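Arginyl-tRNA synthetase, putative (PDB 5JLD) probably catalyses the ATP-dependent attachment of L-arginine to tRNA(Arg), releasing AMP and diphosphate. Local coordinates at residues Asn65-Ser70 with Ile85-Gln90; Asn133-Phe138 with Leu339-Val344; Tyr481-Ile486 with Ile573-Leu578. All coordinates share one frame; numbering follows the deposited sequence.

Contact 1 of 3, residues Asn65-Ser70 with Ile85-Gln90; sequences NAQKIS and IKSSPQ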
loop_
_atom_site.group_PDB
_atom_site.type_symbol
_atom_site.label_atom_id
_atom_site.label_comp_id
_atom_site.label_asym_id
_atom_site.label_seq_id
_atom_site.Cartn_x
_atom_site.Cartn_y
_atom_site.Cartn_z
ATOM N N ASN A 65 -33.066 3.874 28.512
ATOM C CA ASN A 65 -32.062 4.599 27.739
ATOM C C ASN A 65 -30.977 3.651 27.223
ATOM O O ASN A 65 -30.950 2.472 27.585
ATOM C CB ASN A 65 -31.431 5.696 28.590
ATOM C CG ASN A 65 -30.832 5.159 29.871
ATOM O OD1 ASN A 65 -29.773 4.523 29.850
ATOM N ND2 ASN A 65 -31.503 5.401 30.991
ATOM N N ALA A 66 -30.080 4.162 26.385
ATOM C CA ALA A 66 -29.032 3.332 25.802
ATOM C C ALA A 66 -27.993 2.889 26.855
ATOM O O ALA A 66 -27.443 1.772 26.785
ATOM C CB ALA A 66 -28.351 4.082 24.631
ATOM N N GLN A 67 -27.745 3.751 27.840
ATOM C CA GLN A 67 -26.728 3.459 28.850
ATOM C C GLN A 67 -27.052 2.181 29.622
ATOM O O GLN A 67 -26.155 1.423 29.964
ATOM C CB GLN A 67 -26.543 4.636 29.827
ATOM C CG GLN A 67 -25.328 4.420 30.748
ATOM C CD GLN A 67 -24.835 5.674 31.443
ATOM O OE1 GLN A 67 -25.585 6.626 31.658
ATOM N NE2 GLN A 67 -23.544 5.690 31.768
ATOM N N LYS A 68 -28.326 1.927 29.889
ATOM C CA LYS A 68 -28.672 0.687 30.573
ATOM C C LYS A 68 -28.336 -0.553 29.749
ATOM O O LYS A 68 -27.852 -1.558 30.280
ATOM C CB LYS A 68 -30.140 0.683 30.964
ATOM C CG LYS A 68 -30.541 1.909 31.760
ATOM C CD LYS A 68 -31.569 1.522 32.781
ATOM C CE LYS A 68 -32.823 1.007 32.106
ATOM N NZ LYS A 68 -33.993 1.160 32.995
ATOM N N ILE A 69 -28.553 -0.467 28.447
ATOM C CA ILE A 69 -28.166 -1.551 27.557
ATOM C C ILE A 69 -26.653 -1.736 27.620
ATOM O O ILE A 69 -26.156 -2.865 27.766
ATOM C CB ILE A 69 -28.639 -1.277 26.118
ATOM C CG1 ILE A 69 -30.177 -1.252 26.088
ATOM C CG2 ILE A 69 -28.051 -2.297 25.117
ATOM C CD1 ILE A 69 -30.773 -1.264 24.671
ATOM N N SER A 70 -25.911 -0.634 27.570
ATOM C CA SER A 70 -24.460 -0.783 27.593
ATOM C C SER A 70 -24.007 -1.407 28.916
ATOM O O SER A 70 -23.059 -2.184 28.939
ATOM C CB SER A 70 -23.764 0.556 27.353
ATOM O OG SER A 70 -23.802 1.374 28.485
ATOM N N ILE A 85 -13.428 -0.860 32.118
ATOM C CA ILE A 85 -14.489 -0.906 31.138
ATOM C C ILE A 85 -15.629 -0.038 31.676
ATOM O O ILE A 85 -16.079 -0.217 32.815
ATOM C CB ILE A 85 -14.929 -2.353 30.860
ATOM C CG1 ILE A 85 -16.189 -2.380 29.993
ATOM C CG2 ILE A 85 -15.105 -3.123 32.178
ATOM C CD1 ILE A 85 -16.416 -3.695 29.291
ATOM N N LYS A 86 -16.047 0.945 30.875
ATOM C CA LYS A 86 -16.981 1.982 31.331
ATOM C C LYS A 86 -18.017 2.352 30.278
ATOM O O LYS A 86 -17.719 2.414 29.078
ATOM C CB LYS A 86 -16.220 3.247 31.750
ATOM C CG LYS A 86 -15.633 3.156 33.164
ATOM C CD LYS A 86 -14.894 4.419 33.617
ATOM C CE LYS A 86 -14.947 4.547 35.147
ATOM N NZ LYS A 86 -14.383 5.828 35.674
ATOM N N SER A 87 -19.241 2.590 30.734
ATOM C CA SER A 87 -20.293 3.077 29.865
ATOM C C SER A 87 -20.181 4.593 29.753
ATOM O O SER A 87 -19.222 5.191 30.227
ATOM C CB SER A 87 -21.672 2.672 30.390
ATOM O OG SER A 87 -21.960 3.320 31.628
ATOM N N SER A 88 -21.187 5.196 29.140
ATOM C CA SER A 88 -21.212 6.616 28.827
ATOM C C SER A 88 -22.682 6.942 28.691
ATOM O O SER A 88 -23.480 6.034 28.414
ATOM C CB SER A 88 -20.454 6.914 27.530
ATOM O OG SER A 88 -21.157 6.389 26.403
ATOM N N PRO A 89 -23.061 8.214 28.903
ATOM C CA PRO A 89 -24.482 8.562 28.815
ATOM C C PRO A 89 -25.062 8.283 27.428
ATOM O O PRO A 89 -26.253 7.964 27.329
ATOM C CB PRO A 89 -24.504 10.067 29.149
ATOM C CG PRO A 89 -23.078 10.530 29.064
ATOM C CD PRO A 89 -22.241 9.340 29.385
ATOM N N GLN A 90 -24.234 8.368 26.384
ATOM C CA GLN A 90 -24.685 8.078 25.028
ATOM C C GLN A 90 -24.873 6.580 24.869
ATOM O O GLN A 90 -25.695 6.117 24.079
ATOM C CB GLN A 90 -23.689 8.608 23.984
ATOM C CG GLN A 90 -23.459 10.122 24.053
ATOM C CD GLN A 90 -22.186 10.490 24.804
ATOM O OE1 GLN A 90 -21.746 9.766 25.707
ATOM N NE2 GLN A 90 -21.584 11.617 24.427
HETATM O O HOH W 1 -28.626 6.793 27.876
#
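The hydroxyl of S87 is gripped by two side chains of the helix 66-75. NE2 of the Q67 amide donates to S87 OG at 2.9 Å, and OG also pairs with E71. The Q67 bond is nearly straight, 167° at the hydrogen, and S87 OG sits in the plane of the amide. Q67 gets there because CG is anti to the backbone N (chi1 -171°) and the chain beyond stays extended. On its way it passes alongside the backbone of S88, with Q67 CD 3.3 Å from S88 O. S70 comes in one turn later. Its OG lies only 3.1 Å from S87 CB, a tight fit, while its proton goes back to Q67 O at 2.8 Å.

The helix packs here on the exit of strand 82-86, an outer strand of the four-stranded antiparallel sheet of the arginyl-tRNA synthetase N-terminal domain. K86 still pairs with T94 on strand 93-97; from S87 the chain leaves the strand and crosses the start of the helix.

That start is capped by N65, whose OD1 accepts from K68 N. A water bridges the first turn to the loop: it accepts from Q67 N and donates to P89 O at 2.7 Å. Nearby, the methyl of A66 rests against the loop, with CB 3.4 Å from Q90 O.

Contact 2 of 3, residues Asn133-Phe138 with Leu339-Val344; sequences NVLVDF and LNCNCV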
loop_
_atom_site.group_PDB
_atom_site.type_symbol
_atom_site.label_atom_id
_atom_site.label_comp_id
_atom_site.label_asym_id
_atom_site.label_seq_id
_atom_site.Cartn_x
_atom_site.Cartn_y
_atom_site.Cartn_z
ATOM N N ASN A 133 -2.614 -16.291 -3.600
ATOM C CA ASN A 133 -1.844 -15.585 -4.612
ATOM C C ASN A 133 -2.387 -14.187 -4.791
ATOM O O ASN A 133 -3.554 -14.011 -5.131
ATOM C CB ASN A 133 -1.871 -16.315 -5.960
ATOM C CG ASN A 133 -1.339 -17.730 -5.888
ATOM O OD1 ASN A 133 -0.182 -17.964 -5.528
ATOM N ND2 ASN A 133 -2.171 -18.687 -6.297
ATOM N N VAL A 134 -1.532 -13.195 -4.596
ATOM C CA VAL A 134 -1.941 -11.811 -4.781
ATOM C C VAL A 134 -1.173 -11.186 -5.935
ATOM O O VAL A 134 0.046 -11.361 -6.046
ATOM C CB VAL A 134 -1.692 -10.970 -3.485
ATOM C CG1 VAL A 134 -1.926 -9.486 -3.753
ATOM C CG2 VAL A 134 -2.576 -11.470 -2.321
ATOM N N LEU A 135 -1.876 -10.451 -6.785
ATOM C CA LEU A 135 -1.224 -9.727 -7.862
ATOM C C LEU A 135 -1.507 -8.241 -7.731
ATOM O O LEU A 135 -2.654 -7.849 -7.584
ATOM C CB LEU A 135 -1.693 -10.240 -9.234
ATOM C CG LEU A 135 -1.008 -9.628 -10.460
ATOM C CD1 LEU A 135 -0.924 -10.655 -11.611
ATOM C CD2 LEU A 135 -1.716 -8.355 -10.930
ATOM N N VAL A 136 -0.457 -7.427 -7.840
ATOM C CA VAL A 136 -0.593 -5.977 -7.811
ATOM C C VAL A 136 -0.155 -5.396 -9.161
ATOM O O VAL A 136 0.985 -5.571 -9.609
ATOM C CB VAL A 136 0.226 -5.347 -6.648
ATOM C CG1 VAL A 136 0.021 -3.819 -6.593
ATOM C CG2 VAL A 136 -0.149 -5.997 -5.299
ATOM N N ASP A 137 -1.090 -4.713 -9.807
ATOM C CA ASP A 137 -0.899 -4.101 -11.121
ATOM C C ASP A 137 -0.644 -2.617 -10.924
ATOM O O ASP A 137 -1.551 -1.893 -10.530
ATOM C CB ASP A 137 -2.144 -4.350 -11.982
ATOM C CG ASP A 137 -2.013 -3.839 -13.407
ATOM O OD1 ASP A 137 -1.401 -2.775 -13.653
ATOM O OD2 ASP A 137 -2.548 -4.524 -14.306
ATOM N N PHE A 138 0.581 -2.167 -11.178
ATOM C CA PHE A 138 0.925 -0.781 -10.916
ATOM C C PHE A 138 2.024 -0.236 -11.819
ATOM O O PHE A 138 2.637 -0.979 -12.600
ATOM C CB PHE A 138 1.306 -0.588 -9.420
ATOM C CG PHE A 138 2.558 -1.322 -8.972
ATOM C CD1 PHE A 138 2.633 -2.716 -9.004
ATOM C CD2 PHE A 138 3.638 -0.613 -8.443
ATOM C CE1 PHE A 138 3.784 -3.391 -8.550
ATOM C CE2 PHE A 138 4.791 -1.272 -7.984
ATOM C CZ PHE A 138 4.865 -2.664 -8.041
ATOM N N LEU A 339 -2.661 -17.771 -13.402
ATOM C CA LEU A 339 -1.869 -17.475 -12.209
ATOM C C LEU A 339 -2.628 -17.854 -10.938
ATOM O O LEU A 339 -2.075 -17.796 -9.846
ATOM C CB LEU A 339 -1.490 -15.996 -12.166
ATOM C CG LEU A 339 -0.553 -15.508 -13.271
ATOM C CD1 LEU A 339 -0.156 -14.061 -12.994
ATOM C CD2 LEU A 339 0.688 -16.413 -13.377
ATOM N N ASN A 340 -3.895 -18.230 -11.084
ATOM C CA ASN A 340 -4.721 -18.630 -9.946
ATOM C C ASN A 340 -4.777 -17.576 -8.844
ATOM O O ASN A 340 -4.739 -17.896 -7.654
ATOM C CB ASN A 340 -4.224 -19.976 -9.388
ATOM C CG ASN A 340 -4.406 -21.122 -10.399
ATOM O OD1 ASN A 340 -5.534 -21.527 -10.668
ATOM N ND2 ASN A 340 -3.300 -21.629 -10.968
ATOM N N CYS A 341 -4.888 -16.316 -9.249
ATOM C CA CYS A 341 -4.919 -15.205 -8.301
ATOM C C CYS A 341 -6.156 -15.237 -7.410
ATOM O O CYS A 341 -7.276 -15.473 -7.872
ATOM C CB CYS A 341 -4.849 -13.870 -9.042
ATOM S SG CYS A 341 -3.191 -13.461 -9.658
ATOM N N ASN A 342 -5.939 -14.992 -6.124
ATOM C CA ASN A 342 -7.031 -14.900 -5.155
ATOM C C ASN A 342 -7.371 -13.446 -4.858
ATOM O O ASN A 342 -8.473 -13.119 -4.418
ATOM C CB ASN A 342 -6.655 -15.648 -3.894
ATOM C CG ASN A 342 -6.298 -17.091 -4.183
ATOM O OD1 ASN A 342 -5.140 -17.498 -4.056
ATOM N ND2 ASN A 342 -7.292 -17.866 -4.605
ATOM N N CYS A 343 -6.428 -12.565 -5.160
ATOM C CA CYS A 343 -6.664 -11.150 -5.014
ATOM C C CYS A 343 -5.916 -10.393 -6.116
ATOM O O CYS A 343 -4.738 -10.629 -6.358
ATOM C CB CYS A 343 -6.235 -10.683 -3.614
ATOM S SG CYS A 343 -6.369 -8.915 -3.312
ATOM N N VAL A 344 -6.622 -9.505 -6.803
ATOM C CA VAL A 344 -6.000 -8.682 -7.836
ATOM C C VAL A 344 -6.279 -7.220 -7.599
ATOM O O VAL A 344 -7.436 -6.768 -7.560
ATOM C CB VAL A 344 -6.476 -9.035 -9.262
ATOM C CG1 VAL A 344 -5.674 -8.238 -10.287
ATOM C CG2 VAL A 344 -6.343 -10.525 -9.524
#
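N133 is held to the start of strand 343-349 and the loop before it by both its backbone and its side chain. N133 O takes two donors from successive residues: N342 N at 2.8 Å and C343 N at 3.2 Å from that oxygen. Both lie in the carbonyl plane. In return, N133 N donates to N342 OD1 at 2.8 Å, in the plane of that amide and on a lone pair. The N342 side chain thus does the work of a backbone carbonyl. Its other end, ND2, is taken by D370.

The N133 side chain reaches back to the turn after helix 326-337. ND2 donates to N340 O at 3.0 Å. The bond is straight at the hydrogen (164°), but the donor stands above the carbonyl plane, 56° out of it. OD1 accepts from N171 on the neighbouring strand 171-176, so both ends of this amide are used.

Further along, L135 N donates to C343 O at 2.9 Å, nearly along the C=O axis. The same oxygen receives a weaker CA-H contact from V134. L135 also pairs through its backbone with I345, the residue after V344.

The side chains alternate between the two faces. V134 and C343 share one. L135 and V344 lie side by side on the other, where helix 326-337 packs. L135 CG is anti to the backbone N (chi1 -176°), and CD2 reaches V344. C341 SG sits 3.6 Å from L135 CB, and L135 CD1 meets L339 CD1 at 3.8 Å.

This is a parallel pairing of strand 133-137, the middle of five, with 343-349. Strands of this kind, joined through helices, form the Rossmann-fold catalytic domain of class I aminoacyl-tRNA synthetases.

Contact 3 of 3, residues Tyr481-Ile486 with Ile573-Leu578; sequences YGYSRI and ITKSLL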
loop_
_atom_site.group_PDB
_atom_site.type_symbol
_atom_site.label_atom_id
_atom_site.label_comp_id
_atom_site.label_asym_id
_atom_site.label_seq_id
_atom_site.Cartn_x
_atom_site.Cartn_y
_atom_site.Cartn_z
ATOM N N TYR A 481 15.172 11.289 10.886
ATOM C CA TYR A 481 15.995 11.799 11.976
ATOM C C TYR A 481 15.537 11.259 13.323
ATOM O O TYR A 481 16.361 11.045 14.217
ATOM C CB TYR A 481 16.020 13.330 11.967
ATOM C CG TYR A 481 17.139 13.823 11.090
ATOM C CD1 TYR A 481 16.973 13.910 9.718
ATOM C CD2 TYR A 481 18.384 14.141 11.624
ATOM C CE1 TYR A 481 18.002 14.330 8.897
ATOM C CE2 TYR A 481 19.422 14.572 10.814
ATOM C CZ TYR A 481 19.222 14.665 9.445
ATOM O OH TYR A 481 20.236 15.084 8.614
ATOM N N GLY A 482 14.240 11.000 13.456
ATOM C CA GLY A 482 13.731 10.347 14.649
ATOM C C GLY A 482 14.393 8.994 14.820
ATOM O O GLY A 482 14.894 8.633 15.908
ATOM N N TYR A 483 14.426 8.253 13.715
ATOM C CA TYR A 483 15.040 6.933 13.721
ATOM C C TYR A 483 16.524 6.977 14.118
ATOM O O TYR A 483 16.991 6.184 14.973
ATOM C CB TYR A 483 14.893 6.267 12.356
ATOM C CG TYR A 483 15.487 4.887 12.347
ATOM C CD1 TYR A 483 14.819 3.820 12.947
ATOM C CD2 TYR A 483 16.729 4.653 11.775
ATOM C CE1 TYR A 483 15.364 2.550 12.946
ATOM C CE2 TYR A 483 17.284 3.388 11.776
ATOM C CZ TYR A 483 16.600 2.340 12.359
ATOM O OH TYR A 483 17.162 1.083 12.355
ATOM N N SER A 484 17.266 7.895 13.500
ATOM C CA SER A 484 18.689 8.020 13.821
ATOM C C SER A 484 18.902 8.442 15.284
ATOM O O SER A 484 19.886 8.046 15.910
ATOM C CB SER A 484 19.381 9.012 12.883
ATOM O OG SER A 484 18.805 10.301 12.977
ATOM N N ARG A 485 17.994 9.244 15.832
ATOM C CA ARG A 485 18.089 9.604 17.254
ATOM C C ARG A 485 17.929 8.359 18.136
ATOM O O ARG A 485 18.732 8.101 19.071
ATOM C CB ARG A 485 17.039 10.652 17.625
ATOM C CG ARG A 485 17.358 12.072 17.163
ATOM C CD ARG A 485 16.230 13.041 17.523
ATOM N N ILE A 486 16.894 7.577 17.831
ATOM C CA ILE A 486 16.666 6.358 18.597
ATOM C C ILE A 486 17.887 5.428 18.511
ATOM O O ILE A 486 18.247 4.797 19.509
ATOM C CB ILE A 486 15.402 5.625 18.130
ATOM C CG1 ILE A 486 14.199 6.552 18.229
ATOM C CG2 ILE A 486 15.139 4.389 18.984
ATOM C CD1 ILE A 486 12.908 5.894 17.856
ATOM N N ILE A 573 12.485 -2.153 20.984
ATOM C CA ILE A 573 11.253 -2.487 20.285
ATOM C C ILE A 573 10.817 -1.349 19.368
ATOM O O ILE A 573 10.508 -1.578 18.192
ATOM C CB ILE A 573 10.123 -2.808 21.261
ATOM C CG1 ILE A 573 10.526 -3.997 22.145
ATOM C CG2 ILE A 573 8.835 -3.078 20.484
ATOM C CD1 ILE A 573 9.502 -4.353 23.233
ATOM N N THR A 574 10.822 -0.121 19.897
ATOM C CA THR A 574 10.393 1.022 19.100
ATOM C C THR A 574 11.247 1.196 17.847
ATOM O O THR A 574 10.717 1.447 16.779
ATOM C CB THR A 574 10.429 2.323 19.900
ATOM O OG1 THR A 574 9.538 2.211 21.018
ATOM C CG2 THR A 574 10.000 3.512 19.017
ATOM N N LYS A 575 12.564 1.061 17.996
ATOM C CA LYS A 575 13.491 1.097 16.868
ATOM C C LYS A 575 13.136 0.053 15.816
ATOM O O LYS A 575 12.929 0.396 14.652
ATOM C CB LYS A 575 14.928 0.877 17.342
ATOM C CG LYS A 575 15.965 0.945 16.232
ATOM C CD LYS A 575 17.347 1.185 16.817
ATOM C CE LYS A 575 18.149 -0.094 16.940
ATOM N NZ LYS A 575 18.848 -0.400 15.662
ATOM N N SER A 576 13.065 -1.215 16.224
ATOM C CA SER A 576 12.661 -2.270 15.294
ATOM C C SER A 576 11.385 -1.911 14.513
ATOM O O SER A 576 11.327 -2.042 13.275
ATOM C CB SER A 576 12.441 -3.596 16.031
ATOM O OG SER A 576 13.668 -4.203 16.378
ATOM N N LEU A 577 10.368 -1.458 15.243
ATOM C CA LEU A 577 9.074 -1.185 14.636
ATOM C C LEU A 577 9.154 -0.002 13.661
ATOM O O LEU A 577 8.556 -0.022 12.585
ATOM C CB LEU A 577 8.023 -0.921 15.717
ATOM C CG LEU A 577 6.571 -0.734 15.274
ATOM C CD1 LEU A 577 6.115 -1.918 14.376
ATOM C CD2 LEU A 577 5.655 -0.577 16.502
ATOM N N LEU A 578 9.883 1.030 14.053
ATOM C CA LEU A 578 10.048 2.209 13.215
ATOM C C LEU A 578 10.758 1.833 11.906
ATOM O O LEU A 578 10.322 2.229 10.827
ATOM C CB LEU A 578 10.840 3.273 13.944
ATOM C CG LEU A 578 10.856 4.661 13.314
ATOM C CD1 LEU A 578 9.478 5.022 12.795
ATOM C CD2 LEU A 578 11.323 5.688 14.360
#
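The ring of Y483 meets helix 564-584 with its edge. K575 O lies in the ring plane, 3.7 Å from Y483 CE1. L578 also sits at this edge, near the plane, with L578 CG 4.1 Å from Y483 CD1. The K575 side chain crosses that of Y483 at a slant, off the ring edge, with CG 3.7 Å from Y483 CE1. Y483 reaches across because its CG is anti to the backbone N (chi1 -178°), which swings the ring toward the partner helix. Beyond this segment, K579, M582 and P589 also touch the tyrosine.

I486, one turn later, points toward the other helix. Its CD1 touches two branches: L578 CD2 at 3.8 Å from CD1, and T574 CG2 at 3.9 Å, where the two side chains cross at about a right angle. I486 CG2 runs past the side chain of K575 and touches its CB. L578 CD2 reaches further, to 4.0 Å from Y483 CA.

The interface is mostly apolar, with no hydrogen bond between the segments. T574 OG1 is satisfied within its own helix, by L570 O. L515 and I519 of helix 510-520 extend the packing around T574, and M542 of helix 536-556 does so beside L578.

The axes of the two short segments pass 10.0 Å apart at 147°, roughly antiparallel. Such packing belongs to the all-helical bundle of the DALR anticodon-binding domain.

The three contacts belong to three different parts of the enzyme: the N-terminal, catalytic and anticodon-binding domains. They share no helix or strand and do not touch. Contact 1 lies farthest out, its centre about 38 Å from the centre of the chain. The centre of contact 2 is nearest, about 14 Å from it. Yet contacts 1 and 2 are both partly buried, and contact 3 is the buried one. Contact 1 joins a helix to a loop through polar side chains and a water. Contact 2 is a pairing of strands, where backbone bonds dominate and asparagines tie its end. In contact 3 two helices meet mostly by hydrocarbon packing, with no hydrogen bond between the segments. Contacts 2 and 3 are the nearest pair, about 20 Å between nearest atoms.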